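Uncharacterized protein (Pyrococcus furiosus, PDB 4XLZ) probably removes an acetyl group from N,N'-diacetylchitobiose as a metal-dependent deacetylase of carbohydrate esterase family 14. Local coordinates at residues A[107-112]-A[118-123]. Numbering follows the deposited sequence.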
loop_
_atom_site.group_PDB
_atom_site.type_symbol
_atom_site.label_atom_id
_atom_site.label_comp_id
_atom_site.label_asym_id
_atom_site.label_seq_id
_atom_site.Cartn_x
_atom_site.Cartn_y
_atom_site.Cartn_z
ATOM N N LEU A 107 -5.745 16.130 12.789
ATOM C CA LEU A 107 -4.962 15.499 11.660
ATOM C C LEU A 107 -5.810 15.246 10.487
ATOM O O LEU A 107 -5.276 15.076 9.359
ATOM C CB LEU A 107 -4.381 14.135 12.125
ATOM C CG LEU A 107 -3.412 14.229 13.291
ATOM C CD1 LEU A 107 -2.642 12.880 13.346
ATOM C CD2 LEU A 107 -2.341 15.362 13.219
ATOM N N ASN A 108 -7.172 15.146 10.645
ATOM C CA ASN A 108 -8.134 15.028 9.568
ATOM C C ASN A 108 -8.071 13.741 8.714
ATOM O O ASN A 108 -8.648 13.718 7.685
ATOM C CB ASN A 108 -8.078 16.268 8.577
ATOM C CG ASN A 108 -8.576 17.611 9.264
ATOM O OD1 ASN A 108 -7.860 18.611 9.235
ATOM N ND2 ASN A 108 -9.628 17.565 9.735
ATOM N N TYR A 109 -7.479 12.728 9.293
ATOM C CA TYR A 109 -7.672 11.415 8.584
ATOM C C TYR A 109 -9.172 11.018 8.680
ATOM O O TYR A 109 -9.848 11.384 9.678
ATOM C CB TYR A 109 -6.752 10.290 9.217
ATOM C CG TYR A 109 -5.286 10.629 8.915
ATOM C CD1 TYR A 109 -4.795 10.318 7.658
ATOM C CD2 TYR A 109 -4.491 11.165 9.887
ATOM C CE1 TYR A 109 -3.480 10.649 7.300
ATOM C CE2 TYR A 109 -3.097 11.457 9.581
ATOM C CZ TYR A 109 -2.696 11.236 8.285
ATOM O OH TYR A 109 -1.389 11.638 8.000
ATOM N N ARG A 110 -9.678 10.369 7.662
ATOM C CA ARG A 110 -11.105 10.067 7.719
ATOM C C ARG A 110 -11.341 8.938 8.743
ATOM O O ARG A 110 -10.665 7.928 8.827
ATOM C CB ARG A 110 -11.637 9.617 6.362
ATOM C CG ARG A 110 -13.199 9.435 6.447
ATOM C CD ARG A 110 -13.778 9.201 4.995
ATOM N NE ARG A 110 -13.639 10.502 4.216
ATOM C CZ ARG A 110 -13.926 10.590 2.918
ATOM N NH1 ARG A 110 -14.319 9.507 2.239
ATOM N NH2 ARG A 110 -13.786 11.747 2.280
ATOM N N ASP A 111 -12.396 9.148 9.535
ATOM C CA ASP A 111 -12.889 8.099 10.478
ATOM C C ASP A 111 -13.105 6.794 9.777
ATOM O O ASP A 111 -13.661 6.733 8.695
ATOM C CB ASP A 111 -14.255 8.722 10.941
ATOM C CG ASP A 111 -14.952 7.938 11.972
ATOM O OD1 ASP A 111 -14.503 6.939 12.567
ATOM O OD2 ASP A 111 -16.126 8.421 12.268
ATOM N N THR A 112 -12.563 5.755 10.441
ATOM C CA THR A 112 -12.573 4.319 9.998
ATOM C C THR A 112 -11.425 4.077 9.004
ATOM O O THR A 112 -11.275 2.930 8.546
ATOM C CB THR A 112 -13.869 3.732 9.404
ATOM O OG1 THR A 112 -14.231 4.276 8.137
ATOM C CG2 THR A 112 -15.054 3.944 10.479
ATOM N N ARG A 118 4.203 5.063 8.728
ATOM C CA ARG A 118 5.232 6.087 9.057
ATOM C C ARG A 118 4.697 7.494 8.811
ATOM O O ARG A 118 4.991 8.368 9.663
ATOM C CB ARG A 118 6.421 5.764 8.131
ATOM C CG ARG A 118 7.562 6.887 8.342
ATOM C CD ARG A 118 8.731 6.583 7.329
ATOM N NE ARG A 118 8.124 6.812 6.004
ATOM C CZ ARG A 118 8.634 6.249 4.925
ATOM N NH1 ARG A 118 9.873 5.678 5.041
ATOM N NH2 ARG A 118 7.995 6.358 3.730
ATOM N N GLU A 119 3.888 7.682 7.765
ATOM C CA GLU A 119 3.360 9.035 7.521
ATOM C C GLU A 119 2.601 9.550 8.774
ATOM O O GLU A 119 2.752 10.740 9.156
ATOM C CB GLU A 119 2.476 8.947 6.295
ATOM C CG GLU A 119 1.776 10.308 6.093
ATOM C CD GLU A 119 0.897 10.342 4.902
ATOM O OE1 GLU A 119 0.463 9.280 4.396
ATOM O OE2 GLU A 119 0.615 11.429 4.422
ATOM N N VAL A 120 1.750 8.703 9.386
ATOM C CA VAL A 120 0.998 9.282 10.550
ATOM C C VAL A 120 1.899 9.460 11.733
ATOM O O VAL A 120 1.809 10.439 12.480
ATOM C CB VAL A 120 -0.090 8.269 10.916
ATOM C CG1 VAL A 120 -0.944 8.873 12.107
ATOM C CG2 VAL A 120 -1.088 8.088 9.699
ATOM N N ARG A 121 2.948 8.593 11.914
ATOM C CA ARG A 121 3.944 8.859 12.965
ATOM C C ARG A 121 4.539 10.181 12.708
ATOM O O ARG A 121 4.855 10.919 13.718
ATOM C CB ARG A 121 5.065 7.776 12.948
ATOM C CG ARG A 121 4.492 6.328 13.297
ATOM C CD ARG A 121 5.752 5.425 13.494
ATOM N NE ARG A 121 5.257 4.044 13.606
ATOM C CZ ARG A 121 4.979 3.251 12.557
ATOM N NH1 ARG A 121 5.492 3.459 11.349
ATOM N NH2 ARG A 121 4.221 2.180 12.820
ATOM N N LYS A 122 4.950 10.506 11.473
ATOM C CA LYS A 122 5.592 11.818 11.238
ATOM C C LYS A 122 4.663 12.942 11.657
ATOM O O LYS A 122 5.153 13.972 12.181
ATOM C CB LYS A 122 5.927 11.978 9.742
ATOM C CG LYS A 122 7.106 11.084 9.379
ATOM C CD LYS A 122 7.317 11.341 7.863
ATOM C CE LYS A 122 8.541 10.602 7.454
ATOM N NZ LYS A 122 8.496 10.766 5.867
ATOM N N ASP A 123 3.340 12.860 11.452
ATOM C CA ASP A 123 2.448 13.981 11.890
ATOM C C ASP A 123 2.556 14.134 13.442
ATOM O O ASP A 123 2.668 15.241 14.015
ATOM C CB ASP A 123 0.996 13.585 11.624
ATOM C CG ASP A 123 0.623 13.676 10.221
ATOM O OD1 ASP A 123 1.289 14.439 9.415
ATOM O OD2 ASP A 123 -0.352 12.924 9.873
#
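Tyr109, at the end of strand 103-109, outermost of the parallel sheet within this chain, reaches helix 118-131 through its hydroxyl: OH donates to Asp123 OD2 at 2.5 Å, a very short hydrogen bond. Asp123 OD2 lies at the ring's edge, in its plane, also 3.1 Å from Tyr109 CE2, while the carboxylate is turned 37° from the ring. Val120 covers one face of the Tyr109 ring in a CH-pi contact, CG2 standing 4.2 Å from its centroid and 27° off the normal. Asp123 has CG anti to its carbonyl carbon (chi1 -76°), which carries the carboxylate to the phenol; its CB lies 4.1 Å from Leu107 CD1. Around this tight side, Leu107 and Val120 also pack on Met67 of the neighbouring strand. The looser side is Glu119, partly exposed, whose CG stays 3.9 Å from Tyr109 OH; its carboxylate instead forms salt bridges with Arg118 and Lys122 of the second subunit. A phenylalanine in place of Tyr109 would probably retain the contact with Val120 but leave buried Asp123 OD2 without its hydroxyl donor. The strand-to-helix step of this parallel alpha/beta fold thus combines apolar packing with one short polar link, and the phenol would be expected to stabilise negative charge on Asp123.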